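Local coordinates for protein phosphoribosylformylglycinamidine synthase 2 (Thermus thermophilus, PDB 3VIU) that belongs to the PurM-like family of synthases, a single chain with two pairs of AIR synthase related domains that binds adenosine-5'-diphosphate and magnesium, at residues A[126-131]-A[166-171]; A[158-163]-A[447-452]; A[406-411]-A[714-719]; A[461-466]-A[592-597]. All coordinates share one frame; numbering follows the deposited sequence.

Overall arrangement
Contact 2 lies nearest the centre of a chain built twice over from the same pair of domains, and the other three surround it. Contacts 1 and 2 touch, their centres 13 Å apart, and share the sheet that ends in strand 156-163; contact 2 sets this strand against 447-452 of the second N-terminal domain, and so ties the two halves together. Contact 3, its centre 15 Å from that of contact 2, touches strand 156-163 through Arg407 and Leu719, which meet Leu161 and Phe163. Contact 4, also 15 Å from contact 2, packs helix 458-475 against 592-595 and the start of helix 596-611. Along the chain, contact 2 interleaves with 1 and 3, while both segments of contact 4 fall between those of contact 3.

Contact 1 of 4, residues A[126-131]-A[166-171]; sequences FGPPEE and GYRENP
Gly127 and Arg168 bring their backbones closest, with CA atoms 4.1 Å apart, while the CA atoms of Phe126 and Pro171 stand 4.9 Å apart. No direct backbone hydrogen bond across the segments accompanies this approach; a water bridges instead, accepting from Gly127 N at 2.9 Å and donating to Tyr167 O. The ring of Phe126 sends its CD1 corner to Pro171 CB at 3.7 Å, the two side chains crossing at about a right angle, and Leu137 of helix 132-152 touches both. Tyr167 lays its CB against Phe126 C, also at 3.7 Å, but its ring runs on and its OH bonds to Thr538 OG1 in the second half of the chain. At the outer end, Arg168 starts with CG opposite the backbone N (chi1 -169°) and bends at chi3, which swings the guanidinium toward the carboxylate of Glu131. The two planes are 23° apart, and the carboxylate sits at the guanidinium edge. This is a salt bridge, although the position of NH2 is less sure and its length carries little weight. Glu131 is itself the N-cap residue of helix 132-152, reached through a type I turn from Pro128. The arrangement joins two loops at one end of the sheet in the first PurM-like N-terminal domain, those following strands 116-126 and 156-163.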
loop_
_atom_site.group_PDB
_atom_site.type_symbol
_atom_site.label_atom_id
_atom_site.label_comp_id
_atom_site.label_asym_id
_atom_site.label_seq_id
_atom_site.Cartn_x
_atom_site.Cartn_y
_atom_site.Cartn_z
ATOM N N PHE A 126 -3.262 -2.508 14.146
ATOM C CA PHE A 126 -4.060 -3.170 15.178
ATOM C C PHE A 126 -3.908 -2.370 16.475
ATOM O O PHE A 126 -3.049 -1.484 16.568
ATOM C CB PHE A 126 -3.550 -4.592 15.420
ATOM C CG PHE A 126 -3.557 -5.457 14.205
ATOM C CD1 PHE A 126 -4.748 -5.769 13.567
ATOM C CD2 PHE A 126 -2.368 -5.980 13.706
ATOM C CE1 PHE A 126 -4.760 -6.601 12.440
ATOM C CE2 PHE A 126 -2.365 -6.808 12.585
ATOM C CZ PHE A 126 -3.566 -7.120 11.949
ATOM N N GLY A 127 -4.732 -2.692 17.473
ATOM C CA GLY A 127 -4.652 -2.011 18.750
ATOM C C GLY A 127 -3.360 -2.399 19.443
ATOM O O GLY A 127 -2.543 -3.085 18.834
ATOM N N PRO A 128 -3.142 -1.990 20.709
ATOM C CA PRO A 128 -1.926 -2.305 21.476
ATOM C C PRO A 128 -1.650 -3.804 21.499
ATOM O O PRO A 128 -2.555 -4.604 21.708
ATOM C CB PRO A 128 -2.236 -1.741 22.858
ATOM C CG PRO A 128 -3.125 -0.592 22.552
ATOM C CD PRO A 128 -4.062 -1.177 21.520
ATOM N N PRO A 129 -0.381 -4.200 21.309
ATOM C CA PRO A 129 0.074 -5.597 21.278
ATOM C C PRO A 129 -0.077 -6.437 22.537
ATOM O O PRO A 129 0.181 -7.637 22.500
ATOM C CB PRO A 129 1.531 -5.464 20.864
ATOM C CG PRO A 129 1.945 -4.237 21.602
ATOM C CD PRO A 129 0.776 -3.283 21.351
ATOM N N GLU A 130 -0.480 -5.828 23.647
ATOM C CA GLU A 130 -0.645 -6.580 24.892
ATOM C C GLU A 130 -2.068 -7.110 25.015
ATOM O O GLU A 130 -2.328 -8.046 25.766
ATOM C CB GLU A 130 -0.343 -5.699 26.113
ATOM C CG GLU A 130 -1.359 -4.578 26.336
ATOM C CD GLU A 130 -0.976 -3.287 25.627
ATOM O OE1 GLU A 130 -0.422 -3.356 24.506
ATOM O OE2 GLU A 130 -1.239 -2.200 26.188
ATOM N N GLU A 131 -2.984 -6.498 24.274
ATOM C CA GLU A 131 -4.391 -6.883 24.283
ATOM C C GLU A 131 -4.671 -8.140 23.474
ATOM O O GLU A 131 -4.206 -8.285 22.344
ATOM C CB GLU A 131 -5.228 -5.726 23.765
ATOM C CG GLU A 131 -5.190 -4.558 24.701
ATOM C CD GLU A 131 -5.719 -3.292 24.085
ATOM O OE1 GLU A 131 -6.628 -3.389 23.235
ATOM O OE2 GLU A 131 -5.235 -2.199 24.462
ATOM N N GLY A 166 -5.863 3.851 18.653
ATOM C CA GLY A 166 -6.924 4.242 17.743
ATOM C C GLY A 166 -7.443 3.168 16.797
ATOM O O GLY A 166 -8.424 3.387 16.083
ATOM N N TYR A 167 -6.806 2.004 16.792
ATOM C CA TYR A 167 -7.214 0.933 15.899
ATOM C C TYR A 167 -7.878 -0.220 16.633
ATOM O O TYR A 167 -8.214 -1.235 16.020
ATOM C CB TYR A 167 -5.999 0.403 15.125
ATOM C CG TYR A 167 -5.315 1.419 14.226
ATOM C CD1 TYR A 167 -5.950 1.931 13.094
ATOM C CD2 TYR A 167 -4.006 1.832 14.488
ATOM C CE1 TYR A 167 -5.293 2.830 12.240
ATOM C CE2 TYR A 167 -3.342 2.727 13.644
ATOM C CZ TYR A 167 -3.984 3.221 12.524
ATOM O OH TYR A 167 -3.306 4.086 11.696
ATOM N N ARG A 168 -8.060 -0.069 17.939
ATOM C CA ARG A 168 -8.685 -1.117 18.744
ATOM C C ARG A 168 -9.994 -1.617 18.114
ATOM O O ARG A 168 -10.158 -2.816 17.909
ATOM C CB ARG A 168 -8.961 -0.608 20.165
ATOM C CG ARG A 168 -9.357 -1.694 21.166
ATOM C CD ARG A 168 -10.013 -1.099 22.414
ATOM N NE ARG A 168 -9.311 0.091 22.896
ATOM C CZ ARG A 168 -8.088 0.077 23.414
ATOM N NH1 ARG A 168 -7.518 1.200 23.821
ATOM N NH2 ARG A 168 -7.440 -1.069 23.532
ATOM N N GLU A 169 -10.910 -0.703 17.800
ATOM C CA GLU A 169 -12.200 -1.073 17.204
ATOM C C GLU A 169 -12.185 -1.352 15.716
ATOM O O GLU A 169 -12.914 -2.215 15.233
ATOM C CB GLU A 169 -13.252 0.004 17.475
ATOM C CG GLU A 169 -13.952 -0.171 18.790
ATOM C CD GLU A 169 -12.976 -0.285 19.926
ATOM O OE1 GLU A 169 -12.161 0.648 20.103
ATOM O OE2 GLU A 169 -13.016 -1.309 20.639
ATOM N N ASN A 170 -11.373 -0.615 14.976
ATOM C CA ASN A 170 -11.316 -0.817 13.538
ATOM C C ASN A 170 -9.895 -1.073 13.060
ATOM O O ASN A 170 -9.147 -0.137 12.785
ATOM C CB ASN A 170 -11.893 0.403 12.817
ATOM C CG ASN A 170 -13.301 0.752 13.288
ATOM O OD1 ASN A 170 -13.500 1.213 14.413
ATOM N ND2 ASN A 170 -14.284 0.526 12.425
ATOM N N PRO A 171 -9.496 -2.352 12.963
ATOM C CA PRO A 171 -8.140 -2.639 12.501
ATOM C C PRO A 171 -8.031 -2.362 11.001
ATOM O O PRO A 171 -9.044 -2.219 10.306
ATOM C CB PRO A 171 -7.972 -4.117 12.849
ATOM C CG PRO A 171 -9.355 -4.653 12.658
ATOM C CD PRO A 171 -10.201 -3.594 13.324
HETATM O O HOH W 1 -7.245 -4.048 16.844
#

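Contact 2 of 4, residues A[158-163]-A[447-452]; sequences GGDLYF and VDQNPR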
loop_
_atom_site.group_PDB
_atom_site.type_symbol
_atom_site.label_atom_id
_atom_site.label_comp_id
_atom_site.label_asym_id
_atom_site.label_seq_id
_atom_site.Cartn_x
_atom_site.Cartn_y
_atom_site.Cartn_z
ATOM N N GLY A 158 7.771 -7.370 2.194
ATOM C CA GLY A 158 7.891 -6.367 3.229
ATOM C C GLY A 158 6.557 -5.716 3.504
ATOM O O GLY A 158 5.513 -6.217 3.071
ATOM N N GLY A 159 6.585 -4.598 4.216
ATOM C CA GLY A 159 5.352 -3.913 4.536
ATOM C C GLY A 159 5.516 -3.007 5.731
ATOM O O GLY A 159 6.625 -2.576 6.035
ATOM N N ASP A 160 4.418 -2.743 6.430
ATOM C CA ASP A 160 4.430 -1.847 7.578
ATOM C C ASP A 160 3.430 -2.298 8.637
ATOM O O ASP A 160 2.239 -2.400 8.366
ATOM C CB ASP A 160 4.095 -0.436 7.088
ATOM C CG ASP A 160 4.124 0.591 8.184
ATOM O OD1 ASP A 160 5.106 0.636 8.951
ATOM O OD2 ASP A 160 3.161 1.374 8.266
ATOM N N LEU A 161 3.931 -2.570 9.839
ATOM C CA LEU A 161 3.105 -3.023 10.960
ATOM C C LEU A 161 3.204 -2.053 12.132
ATOM O O LEU A 161 4.301 -1.673 12.539
ATOM C CB LEU A 161 3.556 -4.414 11.417
ATOM C CG LEU A 161 2.997 -4.916 12.756
ATOM C CD1 LEU A 161 1.475 -5.108 12.683
ATOM C CD2 LEU A 161 3.695 -6.217 13.119
ATOM N N TYR A 162 2.058 -1.649 12.667
ATOM C CA TYR A 162 2.041 -0.727 13.791
ATOM C C TYR A 162 0.876 -0.997 14.733
ATOM O O TYR A 162 -0.243 -1.281 14.292
ATOM C CB TYR A 162 1.986 0.719 13.300
ATOM C CG TYR A 162 2.468 1.688 14.352
ATOM C CD1 TYR A 162 1.602 2.186 15.327
ATOM C CD2 TYR A 162 3.820 2.014 14.446
ATOM C CE1 TYR A 162 2.074 2.972 16.378
ATOM C CE2 TYR A 162 4.305 2.794 15.489
ATOM C CZ TYR A 162 3.430 3.266 16.457
ATOM O OH TYR A 162 3.927 3.981 17.525
ATOM N N PHE A 163 1.143 -0.931 16.033
ATOM C CA PHE A 163 0.102 -1.166 17.023
ATOM C C PHE A 163 -0.283 0.173 17.638
ATOM O O PHE A 163 0.588 0.953 18.034
ATOM C CB PHE A 163 0.591 -2.134 18.102
ATOM C CG PHE A 163 0.982 -3.487 17.576
ATOM C CD1 PHE A 163 2.267 -3.717 17.094
ATOM C CD2 PHE A 163 0.067 -4.539 17.573
ATOM C CE1 PHE A 163 2.639 -4.980 16.620
ATOM C CE2 PHE A 163 0.424 -5.805 17.100
ATOM C CZ PHE A 163 1.714 -6.029 16.623
ATOM N N VAL A 447 6.178 0.867 1.672
ATOM C CA VAL A 447 4.898 1.458 2.038
ATOM C C VAL A 447 5.075 2.031 3.440
ATOM O O VAL A 447 5.633 1.364 4.308
ATOM C CB VAL A 447 3.769 0.403 2.027
ATOM C CG1 VAL A 447 4.165 -0.803 2.854
ATOM C CG2 VAL A 447 2.497 1.003 2.574
ATOM N N ASP A 448 4.629 3.266 3.665
ATOM C CA ASP A 448 4.774 3.890 4.986
ATOM C C ASP A 448 3.620 4.786 5.402
ATOM O O ASP A 448 2.811 5.213 4.586
ATOM C CB ASP A 448 6.019 4.790 5.054
ATOM C CG ASP A 448 7.322 4.029 5.047
ATOM O OD1 ASP A 448 8.025 4.117 4.018
ATOM O OD2 ASP A 448 7.655 3.369 6.068
ATOM N N GLN A 449 3.598 5.072 6.700
ATOM C CA GLN A 449 2.674 5.989 7.358
ATOM C C GLN A 449 2.864 5.821 8.857
ATOM O O GLN A 449 3.049 4.707 9.363
ATOM C CB GLN A 449 1.206 5.797 6.940
ATOM C CG GLN A 449 0.376 4.835 7.743
ATOM C CD GLN A 449 -0.085 5.371 9.090
ATOM O OE1 GLN A 449 -0.655 6.465 9.197
ATOM N NE2 GLN A 449 0.139 4.581 10.126
ATOM N N ASN A 450 2.868 6.961 9.541
ATOM C CA ASN A 450 3.050 7.039 10.976
ATOM C C ASN A 450 1.733 7.522 11.596
ATOM O O ASN A 450 1.353 8.676 11.445
ATOM C CB ASN A 450 4.199 8.016 11.258
ATOM C CG ASN A 450 4.507 8.161 12.740
ATOM O OD1 ASN A 450 5.677 8.241 13.128
ATOM N ND2 ASN A 450 3.468 8.213 13.574
ATOM N N PRO A 451 1.024 6.638 12.310
ATOM C CA PRO A 451 -0.254 6.997 12.939
ATOM C C PRO A 451 -0.213 8.091 13.999
ATOM O O PRO A 451 -1.181 8.839 14.147
ATOM C CB PRO A 451 -0.755 5.667 13.493
ATOM C CG PRO A 451 0.496 4.939 13.792
ATOM C CD PRO A 451 1.364 5.232 12.591
ATOM N N ARG A 452 0.891 8.189 14.735
ATOM C CA ARG A 452 1.014 9.215 15.773
ATOM C C ARG A 452 1.033 10.600 15.134
ATOM O O ARG A 452 0.293 11.488 15.545
ATOM C CB ARG A 452 2.276 8.976 16.604
ATOM C CG ARG A 452 2.291 7.613 17.285
ATOM C CD ARG A 452 3.452 7.462 18.251
ATOM N NE ARG A 452 3.419 6.182 18.963
ATOM C CZ ARG A 452 2.428 5.785 19.758
ATOM N NH1 ARG A 452 1.371 6.560 19.949
ATOM N NH2 ARG A 452 2.500 4.619 20.383
HETATM O O HOH W 2 6.232 3.079 8.264
HETATM O O HOH W 3 0.753 1.939 21.109
#
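The Tyr162 ring carries Pro451 over one face and Arg452 at its edge. Pro451 CD stands 4.2 Å from the ring centroid and 18° off the normal, a CH-pi contact, while Pro451 CG comes to 3.3 Å from Tyr162 CD1. At the edge, Arg452 NE gives a weak hydrogen bond to Tyr162 OH, 2.7 Å long but bent to 116°. The guanidinium plane stands 82° from the ring, with Tyr162 CE1 over one of its faces, and OH approaches NE tilted out of that plane, in keeping with the bent bond. The stronger partner of the hydroxyl is Glu578 OE2, and Arg452 is further held by a salt bridge to Glu587 and a cation-pi contact with Tyr581. Toward the other end, Val447 CG1 lies 3.7 Å from Gly159 CA, and Asp160 CB packs on Val447 O. Asp160 and Asp448 share a water that donates to both, at 2.6 Å to Asp448 OD2 and weakly to Asp160 OD1. Each carboxylate also has its own partner: Asp160 OD2 pairs with Arg125, and Asp448 OD1 accepts from Asn472, a residue of the magnesium site. The two N-terminal domains thus meet through a Tyr162-Pro451-Arg452 cluster at one end and water-linked acids at the other, where the water and Arg125 probably temper the proximity of two acidic side chains.

Contact 3 of 4, residues A[406-411]-A[714-719]; sequences SREAVY and AWKAPL
Ser406 and Trp715 form the close-packed part of this contact. Ser406 CB stands 3.4 Å from the centroid of the six-membered ring of Trp715 and only 3° off its normal, a CH-pi contact seated squarely over the face. Beside it, Ser406 N donates to Trp715 O at 2.9 Å, a nearly straight bond (165°), which fixes the loop to the helix backbone. The indole stacks with Phe635 as well. Leu719 continues the packing: its CB meets Ser406 O at 3.5 Å, and CD1 rests over one face of the Arg407 guanidinium, 3.4 Å from Arg407 CZ. That guanidinium is held by Ala405 O through NH2. A water set among the backbones accepts from Leu719 N at 2.8 Å and lies close to Ser406 O and Lys716 O. Here the loop leading into the short helix 408-411, with Arg407 as N-cap, is clasped by the C-terminal helix 708-723, which is kinked near Pro718. Ser406 OG faces Glu408 N in a geometry that fits an ST turn, though the position of OG is uncertain. The looser side is watery and charged. Lys716, bent at three of its torsions, only reaches Glu408 OE1 with NZ at a long 3.6 Å, the two side chains crossing at about a right angle. Another water accepts from Lys716 NZ and Ala409 N and donates to Ser406 O.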
loop_
_atom_site.group_PDB
_atom_site.type_symbol
_atom_site.label_atom_id
_atom_site.label_comp_id
_atom_site.label_asym_id
_atom_site.label_seq_id
_atom_site.Cartn_x
_atom_site.Cartn_y
_atom_site.Cartn_z
ATOM N N SER A 406 12.031 -6.233 15.735
ATOM C CA SER A 406 12.120 -7.009 14.502
ATOM C C SER A 406 10.796 -7.646 14.061
ATOM O O SER A 406 10.084 -8.222 14.883
ATOM C CB SER A 406 13.180 -8.099 14.674
ATOM O OG SER A 406 13.251 -8.924 13.531
ATOM N N ARG A 407 10.465 -7.528 12.769
ATOM C CA ARG A 407 9.242 -8.134 12.231
ATOM C C ARG A 407 9.657 -9.501 11.672
ATOM O O ARG A 407 8.916 -10.130 10.918
ATOM C CB ARG A 407 8.635 -7.323 11.071
ATOM C CG ARG A 407 8.888 -5.823 11.037
ATOM C CD ARG A 407 7.822 -4.999 11.740
ATOM N NE ARG A 407 8.177 -4.805 13.133
ATOM C CZ ARG A 407 7.547 -3.988 13.966
ATOM N NH1 ARG A 407 6.510 -3.268 13.557
ATOM N NH2 ARG A 407 7.963 -3.895 15.216
ATOM N N GLU A 408 10.857 -9.935 12.038
ATOM C CA GLU A 408 11.432 -11.201 11.590
ATOM C C GLU A 408 10.481 -12.409 11.678
ATOM O O GLU A 408 10.381 -13.201 10.740
ATOM C CB GLU A 408 12.699 -11.459 12.406
ATOM C CG GLU A 408 13.791 -12.258 11.724
ATOM C CD GLU A 408 15.168 -11.993 12.348
ATOM O OE1 GLU A 408 15.281 -11.973 13.599
ATOM O OE2 GLU A 408 16.142 -11.811 11.581
ATOM N N ALA A 409 9.781 -12.550 12.799
ATOM C CA ALA A 409 8.865 -13.673 12.978
ATOM C C ALA A 409 7.704 -13.630 11.985
ATOM O O ALA A 409 7.045 -14.643 11.749
ATOM C CB ALA A 409 8.330 -13.697 14.416
ATOM N N VAL A 410 7.460 -12.460 11.405
ATOM C CA VAL A 410 6.377 -12.306 10.438
ATOM C C VAL A 410 6.767 -12.801 9.037
ATOM O O VAL A 410 6.166 -13.744 8.512
ATOM C CB VAL A 410 5.923 -10.829 10.359
ATOM C CG1 VAL A 410 5.018 -10.606 9.148
ATOM C CG2 VAL A 410 5.200 -10.456 11.643
ATOM N N TYR A 411 7.781 -12.170 8.446
ATOM C CA TYR A 411 8.249 -12.531 7.108
ATOM C C TYR A 411 8.815 -13.943 7.004
ATOM O O TYR A 411 9.048 -14.439 5.903
ATOM C CB TYR A 411 9.266 -11.491 6.627
ATOM C CG TYR A 411 8.625 -10.130 6.533
ATOM C CD1 TYR A 411 7.604 -9.889 5.611
ATOM C CD2 TYR A 411 8.932 -9.124 7.454
ATOM C CE1 TYR A 411 6.887 -8.689 5.615
ATOM C CE2 TYR A 411 8.220 -7.917 7.470
ATOM C CZ TYR A 411 7.195 -7.711 6.550
ATOM O OH TYR A 411 6.448 -6.554 6.588
ATOM N N ALA A 714 17.151 -7.634 22.723
ATOM C CA ALA A 714 16.054 -6.736 23.077
ATOM C C ALA A 714 15.144 -6.482 21.869
ATOM O O ALA A 714 13.927 -6.433 21.994
ATOM C CB ALA A 714 16.614 -5.416 23.606
ATOM N N TRP A 715 15.759 -6.339 20.702
ATOM C CA TRP A 715 15.060 -6.072 19.448
ATOM C C TRP A 715 14.374 -7.288 18.831
ATOM O O TRP A 715 13.327 -7.157 18.203
ATOM C CB TRP A 715 16.071 -5.517 18.445
ATOM C CG TRP A 715 15.532 -5.193 17.075
ATOM C CD1 TRP A 715 14.734 -4.139 16.732
ATOM C CD2 TRP A 715 15.851 -5.866 15.854
ATOM N NE1 TRP A 715 14.547 -4.107 15.370
ATOM C CE2 TRP A 715 15.224 -5.156 14.808
ATOM C CE3 TRP A 715 16.613 -6.999 15.542
ATOM C CZ2 TRP A 715 15.336 -5.540 13.466
ATOM C CZ3 TRP A 715 16.726 -7.384 14.203
ATOM C CH2 TRP A 715 16.091 -6.653 13.184
ATOM N N LYS A 716 14.964 -8.464 19.012
ATOM C CA LYS A 716 14.446 -9.695 18.424
ATOM C C LYS A 716 13.247 -10.360 19.098
ATOM O O LYS A 716 12.380 -10.896 18.413
ATOM C CB LYS A 716 15.585 -10.716 18.316
ATOM C CG LYS A 716 15.467 -11.673 17.129
ATOM C CD LYS A 716 14.303 -12.670 17.269
ATOM C CE LYS A 716 13.437 -12.745 15.996
ATOM N NZ LYS A 716 12.489 -11.588 15.857
ATOM N N ALA A 717 13.184 -10.304 20.425
ATOM C CA ALA A 717 12.116 -10.959 21.187
ATOM C C ALA A 717 10.653 -10.488 21.127
ATOM O O ALA A 717 9.753 -11.309 20.970
ATOM C CB ALA A 717 12.540 -11.054 22.650
ATOM N N PRO A 718 10.395 -9.173 21.260
ATOM C CA PRO A 718 9.044 -8.587 21.238
ATOM C C PRO A 718 7.967 -9.176 20.328
ATOM O O PRO A 718 7.027 -9.801 20.808
ATOM C CB PRO A 718 9.312 -7.122 20.938
ATOM C CG PRO A 718 10.588 -6.889 21.678
ATOM C CD PRO A 718 11.413 -8.107 21.296
ATOM N N LEU A 719 8.081 -8.969 19.022
ATOM C CA LEU A 719 7.069 -9.489 18.113
ATOM C C LEU A 719 7.071 -10.992 17.928
ATOM O O LEU A 719 6.056 -11.567 17.543
ATOM C CB LEU A 719 7.176 -8.824 16.742
ATOM C CG LEU A 719 6.598 -7.413 16.663
ATOM C CD1 LEU A 719 6.526 -6.982 15.206
ATOM C CD2 LEU A 719 5.212 -7.395 17.292
HETATM O O HOH W 4 10.008 -10.876 14.825
HETATM O O HOH W 5 10.432 -8.851 17.535
#

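Contact 4 of 4, residues A[461-466]-A[592-597]; sequences GAMHAL and PRLDLG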
loop_
_atom_site.group_PDB
_atom_site.type_symbol
_atom_site.label_atom_id
_atom_site.label_comp_id
_atom_site.label_asym_id
_atom_site.label_seq_id
_atom_site.Cartn_x
_atom_site.Cartn_y
_atom_site.Cartn_z
ATOM N N GLY A 461 1.011 14.324 8.605
ATOM C CA GLY A 461 1.174 12.879 8.614
ATOM C C GLY A 461 1.227 12.314 7.196
ATOM O O GLY A 461 2.068 11.470 6.875
ATOM N N ALA A 462 0.324 12.789 6.341
ATOM C CA ALA A 462 0.267 12.347 4.951
ATOM C C ALA A 462 1.554 12.728 4.226
ATOM O O ALA A 462 2.113 11.926 3.481
ATOM C CB ALA A 462 -0.931 12.973 4.254
HETATM N N MSE A 463 2.021 13.955 4.456
HETATM C CA MSE A 463 3.254 14.439 3.837
HETATM C C MSE A 463 4.433 13.577 4.257
HETATM O O MSE A 463 5.272 13.216 3.430
HETATM C CB MSE A 463 3.534 15.887 4.240
HETATM C CG MSE A 463 2.756 16.931 3.467
HETATM SE SE MSE A 463 3.013 18.690 4.252
HETATM C CE MSE A 463 4.945 18.773 4.181
ATOM N N HIS A 464 4.492 13.265 5.552
ATOM C CA HIS A 464 5.559 12.441 6.096
ATOM C C HIS A 464 5.566 11.061 5.468
ATOM O O HIS A 464 6.629 10.512 5.188
ATOM C CB HIS A 464 5.415 12.313 7.613
ATOM C CG HIS A 464 6.252 13.287 8.382
ATOM N ND1 HIS A 464 7.630 13.214 8.421
ATOM C CD2 HIS A 464 5.911 14.367 9.126
ATOM C CE1 HIS A 464 8.101 14.207 9.156
ATOM N NE2 HIS A 464 7.079 14.921 9.596
ATOM N N ALA A 465 4.377 10.507 5.238
ATOM C CA ALA A 465 4.241 9.178 4.637
ATOM C C ALA A 465 4.847 9.092 3.240
ATOM O O ALA A 465 5.647 8.195 2.964
ATOM C CB ALA A 465 2.767 8.762 4.600
ATOM N N LEU A 466 4.472 10.017 2.358
ATOM C CA LEU A 466 5.010 10.012 1.003
ATOM C C LEU A 466 6.517 10.287 1.051
ATOM O O LEU A 466 7.312 9.629 0.371
ATOM C CB LEU A 466 4.325 11.075 0.139
ATOM C CG LEU A 466 4.102 10.676 -1.326
ATOM C CD1 LEU A 466 3.615 11.879 -2.119
ATOM C CD2 LEU A 466 5.381 10.126 -1.923
ATOM N N PRO A 592 7.114 16.167 13.992
ATOM C CA PRO A 592 8.294 16.847 13.443
ATOM C C PRO A 592 8.006 17.691 12.198
ATOM O O PRO A 592 7.284 17.263 11.296
ATOM C CB PRO A 592 9.250 15.692 13.137
ATOM C CG PRO A 592 8.866 14.660 14.136
ATOM C CD PRO A 592 7.354 14.720 14.111
ATOM N N ARG A 593 8.568 18.894 12.150
ATOM C CA ARG A 593 8.378 19.742 10.980
ATOM C C ARG A 593 9.006 19.015 9.793
ATOM O O ARG A 593 9.947 18.239 9.951
ATOM C CB ARG A 593 9.073 21.095 11.146
ATOM C CG ARG A 593 8.475 22.039 12.168
ATOM C CD ARG A 593 9.049 23.436 11.946
ATOM N NE ARG A 593 9.669 24.020 13.137
ATOM C CZ ARG A 593 10.719 23.506 13.781
ATOM N NH1 ARG A 593 11.291 22.379 13.363
ATOM N NH2 ARG A 593 11.210 24.135 14.844
ATOM N N LEU A 594 8.485 19.277 8.603
ATOM C CA LEU A 594 8.993 18.650 7.398
ATOM C C LEU A 594 9.233 19.702 6.319
ATOM O O LEU A 594 8.297 20.340 5.830
ATOM C CB LEU A 594 7.997 17.597 6.911
ATOM C CG LEU A 594 8.207 16.909 5.561
ATOM C CD1 LEU A 594 9.619 16.338 5.444
ATOM C CD2 LEU A 594 7.171 15.801 5.423
ATOM N N ASP A 595 10.505 19.881 5.978
ATOM C CA ASP A 595 10.940 20.827 4.957
ATOM C C ASP A 595 11.055 19.983 3.696
ATOM O O ASP A 595 12.016 19.233 3.520
ATOM C CB ASP A 595 12.316 21.406 5.330
ATOM C CG ASP A 595 12.865 22.376 4.286
ATOM O OD1 ASP A 595 12.610 22.180 3.079
ATOM O OD2 ASP A 595 13.576 23.331 4.680
ATOM N N LEU A 596 10.067 20.099 2.827
ATOM C CA LEU A 596 10.057 19.336 1.599
ATOM C C LEU A 596 11.231 19.667 0.694
ATOM O O LEU A 596 11.699 18.808 -0.049
ATOM C CB LEU A 596 8.724 19.540 0.886
ATOM C CG LEU A 596 7.623 18.778 1.636
ATOM C CD1 LEU A 596 6.253 19.281 1.240
ATOM C CD2 LEU A 596 7.777 17.276 1.350
ATOM N N GLY A 597 11.727 20.898 0.768
ATOM C CA GLY A 597 12.859 21.275 -0.057
ATOM C C GLY A 597 14.096 20.523 0.386
ATOM O O GLY A 597 14.863 20.012 -0.438
#
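One direct hydrogen bond crosses between the segments: His464 NE2 donates to Pro592 O at 2.9 Å with an angle of 179°. The N-H points straight at the oxygen, which lies in the ring plane, although the donor sits 32° out of the carbonyl plane. A bond of this kind requires NE2 to carry a proton. A CH-pi contact secures the same ring from one face, where Leu594 CD2 stands 4.0 Å from its centroid and 8° off the normal; the two side chains run past each other in opposite directions. Tyr453 also meets the imidazole, its ring plane inclined to it. Apolar contacts complete the account. Leu594 drives CD2 between the two helix residues, lying 3.8 Å from Met463 CB and 3.7 Å from His464 N. Met463, modelled as selenomethionine, bends at chi3 and brings CE to Leu596 CD1 at 3.3 Å, the side chains crossing at an angle. Leu596 begins helix 596-611, for which Asp595 is the N-cap residue, its OD1 accepting from Arg598 N. The contact therefore attaches helix 458-475 of the second N-terminal domain to the loop entering a helix of the following C-terminal domain. Chemically it is an apolar interface with a single directional bond, and that bond probably fixes the imidazole's rotation while the leucine holds its face.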